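SsfS6 (Streptomyces sp. SF2575, PDB 4FZR) belongs to the GT-B structural class, with two Rossmann-like domains related to erythromycin biosynthesis protein CIII. Local coordinates at residues Trp80-Asn85 against Val165-Pro170; Leu263-Val268 against Arg364-Ser369. All blocks are in the same frame, centred on the assembly; numbering follows the deposited sequence.

Contact 1 (Trp80-Asn85 against Val165-Pro170); sequences WDREGN and VGELAP
Arg-82 and Glu-167 carry the nearest CA atoms of the two backbones, 9.0 Å apart, so long side chains have to bridge the gap. Arg-82 sits in a type I beta turn running from Asp-81 to Gly-84, within a surface loop of the N-terminal Rossmann-like domain. On the other segment, helix 158-167 ends at Glu-167 and Leu-168 leads into helix 169-173. The turn is braced from within: Asp-81 OD1 accepts from Asn-85 N at 3.0 Å and, weakly, from Glu-83 N. Across the contact, the side chains of Arg-82 and Glu-167 run antiparallel alongside each other. Glu-167 OE2 lies beside the aliphatic part of the arginine, 3.3 Å from Arg-82 CG, while guanidinium and carboxylate planes stand 67° apart. The charged groups do not pair with each other: Glu-167 OE2 makes a salt bridge with Arg-106 of helix 93-122, and Arg-82 NH2 makes one with Glu-171. A water accepts from Arg-82 N and donates to the same OE2. Bending at chi3 (57°) turns the guanidinium toward the break between the helices, near Pro-170 CG. At the guanidinium edge, Arg-82 NH1 makes a weak, bent hydrogen bond (130°) to Glu-167 O, 3.0 Å away.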
loop_
_atom_site.group_PDB
_atom_site.type_symbol
_atom_site.label_atom_id
_atom_site.label_comp_id
_atom_site.label_asym_id
_atom_site.label_seq_id
_atom_site.Cartn_x
_atom_site.Cartn_y
_atom_site.Cartn_z
ATOM N N TRP A 80 -19.920 20.111 20.076
ATOM C CA TRP A 80 -19.568 20.957 21.218
ATOM C C TRP A 80 -18.517 21.987 20.833
ATOM O O TRP A 80 -17.505 21.655 20.212
ATOM C CB TRP A 80 -19.067 20.120 22.403
ATOM C CG TRP A 80 -20.148 19.325 23.080
ATOM C CD1 TRP A 80 -20.860 19.681 24.192
ATOM C CD2 TRP A 80 -20.639 18.041 22.685
ATOM N NE1 TRP A 80 -21.764 18.694 24.511
ATOM C CE2 TRP A 80 -21.647 17.677 23.601
ATOM C CE3 TRP A 80 -20.324 17.163 21.645
ATOM C CZ2 TRP A 80 -22.342 16.472 23.504
ATOM C CZ3 TRP A 80 -21.012 15.969 21.552
ATOM C CH2 TRP A 80 -22.009 15.634 22.476
ATOM N N ASP A 81 -18.764 23.240 21.205
ATOM C CA ASP A 81 -17.820 24.314 20.914
ATOM C C ASP A 81 -16.719 24.395 21.972
ATOM O O ASP A 81 -16.687 23.605 22.918
ATOM C CB ASP A 81 -18.542 25.661 20.720
ATOM C CG ASP A 81 -19.246 26.161 21.977
ATOM O OD1 ASP A 81 -18.819 25.826 23.101
ATOM O OD2 ASP A 81 -20.234 26.915 21.830
ATOM N N ARG A 82 -15.803 25.339 21.792
ATOM C CA ARG A 82 -14.621 25.429 22.642
ATOM C C ARG A 82 -14.942 25.750 24.100
ATOM O O ARG A 82 -14.144 25.464 24.992
ATOM C CB ARG A 82 -13.651 26.463 22.073
ATOM C CG ARG A 82 -13.125 26.083 20.696
ATOM C CD ARG A 82 -12.015 26.999 20.218
ATOM N NE ARG A 82 -10.894 27.038 21.155
ATOM C CZ ARG A 82 -9.658 27.404 20.835
ATOM N NH1 ARG A 82 -9.359 27.762 19.590
ATOM N NH2 ARG A 82 -8.714 27.405 21.762
ATOM N N GLU A 83 -16.112 26.331 24.346
ATOM C CA GLU A 83 -16.501 26.701 25.703
ATOM C C GLU A 83 -17.145 25.528 26.440
ATOM O O GLU A 83 -17.437 25.620 27.631
ATOM C CB GLU A 83 -17.473 27.882 25.673
ATOM C CG GLU A 83 -17.009 29.044 24.810
ATOM C CD GLU A 83 -16.566 30.239 25.631
ATOM O OE1 GLU A 83 -17.050 31.359 25.361
ATOM O OE2 GLU A 83 -15.730 30.061 26.543
ATOM N N GLY A 84 -17.365 24.429 25.725
ATOM C CA GLY A 84 -18.011 23.263 26.300
ATOM C C GLY A 84 -19.520 23.348 26.186
ATOM O O GLY A 84 -20.244 22.640 26.886
ATOM N N ASN A 85 -19.991 24.223 25.300
ATOM C CA ASN A 85 -21.419 24.399 25.074
ATOM C C ASN A 85 -21.887 23.633 23.846
ATOM O O ASN A 85 -21.232 23.654 22.802
ATOM C CB ASN A 85 -21.755 25.881 24.895
ATOM C CG ASN A 85 -21.400 26.712 26.111
ATOM O OD1 ASN A 85 -21.429 26.227 27.243
ATOM N ND2 ASN A 85 -21.064 27.976 25.882
ATOM N N VAL A 165 -9.860 28.143 9.917
ATOM C CA VAL A 165 -8.719 28.988 10.249
ATOM C C VAL A 165 -9.122 29.989 11.325
ATOM O O VAL A 165 -8.378 30.226 12.276
ATOM C CB VAL A 165 -8.197 29.747 9.016
ATOM C CG1 VAL A 165 -7.144 30.766 9.427
ATOM C CG2 VAL A 165 -7.627 28.771 7.989
ATOM N N GLY A 166 -10.309 30.568 11.165
ATOM C CA GLY A 166 -10.861 31.483 12.148
ATOM C C GLY A 166 -10.878 30.894 13.545
ATOM O O GLY A 166 -10.350 31.487 14.484
ATOM N N GLU A 167 -11.488 29.721 13.677
ATOM C CA GLU A 167 -11.591 29.036 14.963
ATOM C C GLU A 167 -10.220 28.812 15.613
ATOM O O GLU A 167 -10.111 28.711 16.836
ATOM C CB GLU A 167 -12.309 27.694 14.783
ATOM C CG GLU A 167 -12.601 26.948 16.079
ATOM C CD GLU A 167 -13.798 27.509 16.825
ATOM O OE1 GLU A 167 -14.200 28.657 16.537
ATOM O OE2 GLU A 167 -14.341 26.799 17.698
ATOM N N LEU A 168 -9.175 28.748 14.794
ATOM C CA LEU A 168 -7.825 28.505 15.298
ATOM C C LEU A 168 -7.051 29.800 15.544
ATOM O O LEU A 168 -5.829 29.778 15.705
ATOM C CB LEU A 168 -7.051 27.628 14.312
ATOM C CG LEU A 168 -7.475 26.161 14.244
ATOM C CD1 LEU A 168 -6.685 25.448 13.161
ATOM C CD2 LEU A 168 -7.281 25.486 15.597
ATOM N N ALA A 169 -7.765 30.921 15.590
ATOM C CA ALA A 169 -7.128 32.230 15.710
ATOM C C ALA A 169 -6.124 32.298 16.864
ATOM O O ALA A 169 -5.005 32.776 16.681
ATOM C CB ALA A 169 -8.181 33.335 15.838
ATOM N N PRO A 170 -6.515 31.816 18.057
ATOM C CA PRO A 170 -5.595 31.878 19.199
ATOM C C PRO A 170 -4.297 31.094 18.993
ATOM O O PRO A 170 -3.225 31.620 19.288
ATOM C CB PRO A 170 -6.411 31.260 20.340
ATOM C CG PRO A 170 -7.826 31.435 19.936
ATOM C CD PRO A 170 -7.833 31.286 18.448
HETATM O O HOH W 1 -15.930 27.376 19.550
#

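Contact 2 (Leu263-Val268 against Arg364-Ser369); sequences LGFEVV and RIRDDS
Arg-366 reaches over to Leu-263 and Phe-265 with two different parts of one side chain. Its aliphatic root meets the far end of the phenylalanine: Phe-265 CZ lies 3.6 Å from Arg-366 CB and 3.8 Å from Arg-366 CG. The two side chains cross obliquely, ring and guanidinium planes being 38° apart. Beyond CG, a bend at chi3 (63°) folds the guanidinium toward Leu-263; the arginine and leucine side chains are roughly perpendicular, with Arg-366 NH1 3.5 Å from Leu-263 CB. There Arg-366 NH1 bonds to Leu-263 O in the carbonyl plane, on a lone pair, though the oxygen lies tilted 30° from the guanidinium plane; the modelled separation of 2.5 Å is unusually short, so its exact length is doubtful. Asp-367 holds the same guanidinium side-on, Arg-366 NE meeting Asp-367 OD1 at 3.2 Å and Arg-366 NH2 meeting Asp-367 OD2 at 2.8 Å in a salt bridge, which should limit its rotation. Phe-265 also packs on Cys-362 and Pro-228, and Leu-263 on Leu-359 and Ala-363. The contact thus joins the end of helix 358-367 to the loop entering strand 266-269 of the parallel sheet, an alpha/beta arrangement typical of the C-terminal Rossmann-like domain of GT-B proteins.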
loop_
_atom_site.group_PDB
_atom_site.type_symbol
_atom_site.label_atom_id
_atom_site.label_comp_id
_atom_site.label_asym_id
_atom_site.label_seq_id
_atom_site.Cartn_x
_atom_site.Cartn_y
_atom_site.Cartn_z
ATOM N N LEU A 263 -36.562 -2.808 -12.043
ATOM C CA LEU A 263 -36.324 -1.890 -13.155
ATOM C C LEU A 263 -35.472 -2.547 -14.240
ATOM O O LEU A 263 -35.155 -1.924 -15.254
ATOM C CB LEU A 263 -35.640 -0.614 -12.657
ATOM C CG LEU A 263 -36.550 0.434 -12.013
ATOM C CD1 LEU A 263 -37.263 -0.125 -10.797
ATOM C CD2 LEU A 263 -35.745 1.670 -11.642
ATOM N N GLY A 264 -35.099 -3.804 -14.021
ATOM C CA GLY A 264 -34.308 -4.546 -14.986
ATOM C C GLY A 264 -32.839 -4.605 -14.615
ATOM O O GLY A 264 -31.982 -4.799 -15.477
ATOM N N PHE A 265 -32.547 -4.443 -13.328
ATOM C CA PHE A 265 -31.170 -4.477 -12.850
ATOM C C PHE A 265 -30.862 -5.778 -12.117
ATOM O O PHE A 265 -31.741 -6.382 -11.502
ATOM C CB PHE A 265 -30.897 -3.306 -11.901
ATOM C CG PHE A 265 -30.826 -1.964 -12.580
ATOM C CD1 PHE A 265 -29.853 -1.699 -13.531
ATOM C CD2 PHE A 265 -31.716 -0.959 -12.246
ATOM C CE1 PHE A 265 -29.786 -0.462 -14.147
ATOM C CE2 PHE A 265 -31.650 0.278 -12.856
ATOM C CZ PHE A 265 -30.684 0.526 -13.805
ATOM N N GLU A 266 -29.611 -6.213 -12.209
ATOM C CA GLU A 266 -29.070 -7.185 -11.271
ATOM C C GLU A 266 -28.247 -6.409 -10.249
ATOM O O GLU A 266 -27.309 -5.698 -10.611
ATOM C CB GLU A 266 -28.202 -8.221 -11.984
ATOM C CG GLU A 266 -27.553 -9.216 -11.033
ATOM C CD GLU A 266 -26.444 -10.021 -11.683
ATOM O OE1 GLU A 266 -25.875 -9.556 -12.695
ATOM O OE2 GLU A 266 -26.143 -11.124 -11.179
ATOM N N VAL A 267 -28.599 -6.540 -8.974
ATOM C CA VAL A 267 -28.034 -5.679 -7.939
ATOM C C VAL A 267 -26.970 -6.363 -7.089
ATOM O O VAL A 267 -27.173 -7.468 -6.595
ATOM C CB VAL A 267 -29.143 -5.155 -7.000
ATOM C CG1 VAL A 267 -28.542 -4.455 -5.785
ATOM C CG2 VAL A 267 -30.071 -4.218 -7.756
ATOM N N VAL A 268 -25.834 -5.695 -6.922
ATOM C CA VAL A 268 -24.849 -6.109 -5.932
ATOM C C VAL A 268 -24.768 -5.015 -4.874
ATOM O O VAL A 268 -24.828 -3.827 -5.193
ATOM C CB VAL A 268 -23.454 -6.362 -6.553
ATOM C CG1 VAL A 268 -23.540 -7.426 -7.641
ATOM C CG2 VAL A 268 -22.868 -5.078 -7.108
ATOM N N ARG A 364 -34.093 6.395 -15.463
ATOM C CA ARG A 364 -33.725 7.502 -16.335
ATOM C C ARG A 364 -32.343 7.258 -16.939
ATOM O O ARG A 364 -32.138 7.429 -18.141
ATOM C CB ARG A 364 -33.731 8.801 -15.530
ATOM C CG ARG A 364 -33.845 10.073 -16.350
ATOM C CD ARG A 364 -34.070 11.263 -15.430
ATOM N NE ARG A 364 -33.894 12.546 -16.105
ATOM C CZ ARG A 364 -33.762 13.709 -15.473
ATOM N NH1 ARG A 364 -33.776 13.755 -14.146
ATOM N NH2 ARG A 364 -33.607 14.831 -16.163
ATOM N N ILE A 365 -31.401 6.849 -16.094
ATOM C CA ILE A 365 -30.038 6.556 -16.527
ATOM C C ILE A 365 -29.998 5.271 -17.342
ATOM O O ILE A 365 -29.241 5.154 -18.305
ATOM C CB ILE A 365 -29.101 6.405 -15.317
ATOM C CG1 ILE A 365 -28.818 7.778 -14.712
ATOM C CG2 ILE A 365 -27.793 5.731 -15.722
ATOM C CD1 ILE A 365 -28.457 7.736 -13.261
ATOM N N ARG A 366 -30.824 4.311 -16.942
ATOM C CA ARG A 366 -30.898 3.015 -17.609
ATOM C C ARG A 366 -31.360 3.153 -19.059
ATOM O O ARG A 366 -31.093 2.282 -19.887
ATOM C CB ARG A 366 -31.857 2.098 -16.845
ATOM C CG ARG A 366 -31.953 0.661 -17.357
ATOM C CD ARG A 366 -33.309 0.068 -16.993
ATOM N NE ARG A 366 -34.397 0.809 -17.636
ATOM C CZ ARG A 366 -35.636 0.919 -17.159
ATOM N NH1 ARG A 366 -35.981 0.339 -16.016
ATOM N NH2 ARG A 366 -36.537 1.625 -17.827
ATOM N N ASP A 367 -32.055 4.245 -19.366
ATOM C CA ASP A 367 -32.613 4.441 -20.701
ATOM C C ASP A 367 -31.877 5.528 -21.484
ATOM O O ASP A 367 -31.765 5.452 -22.707
ATOM C CB ASP A 367 -34.106 4.780 -20.611
ATOM C CG ASP A 367 -34.939 3.618 -20.099
ATOM O OD1 ASP A 367 -34.552 2.454 -20.339
ATOM O OD2 ASP A 367 -35.983 3.867 -19.459
ATOM N N ASP A 368 -31.377 6.536 -20.775
ATOM C CA ASP A 368 -30.690 7.652 -21.415
ATOM C C ASP A 368 -29.178 7.403 -21.442
ATOM O O ASP A 368 -28.518 7.388 -20.401
ATOM C CB ASP A 368 -31.013 8.958 -20.685
ATOM C CG ASP A 368 -30.513 10.183 -21.426
ATOM O OD1 ASP A 368 -29.640 10.036 -22.307
ATOM O OD2 ASP A 368 -30.994 11.296 -21.125
ATOM N N SER A 369 -28.638 7.212 -22.642
ATOM C CA SER A 369 -27.231 6.859 -22.814
ATOM C C SER A 369 -26.297 8.061 -22.665
ATOM O O SER A 369 -25.075 7.912 -22.723
ATOM C CB SER A 369 -27.020 6.208 -24.184
ATOM O OG SER A 369 -27.348 7.108 -25.227
#

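In the fold
Contact 1 and contact 2 lie on opposite sides of the chain's centre, with their own centres 47 Å apart and their nearest atoms about 33 Å apart. Both segments of contact 1 precede both segments of contact 2 along the chain, and the two share no helix, strand or sheet. Contact 1 belongs to the N-terminal half, where it ties a loop to two consecutive helices at the surface. Contact 2 belongs to the C-terminal half and involves strand 266-269, second from one edge of a six-stranded parallel sheet, separate from the seven-stranded one of the N-terminal half. Each ties together parts of one half of the GT-B fold, and neither joins the two halves.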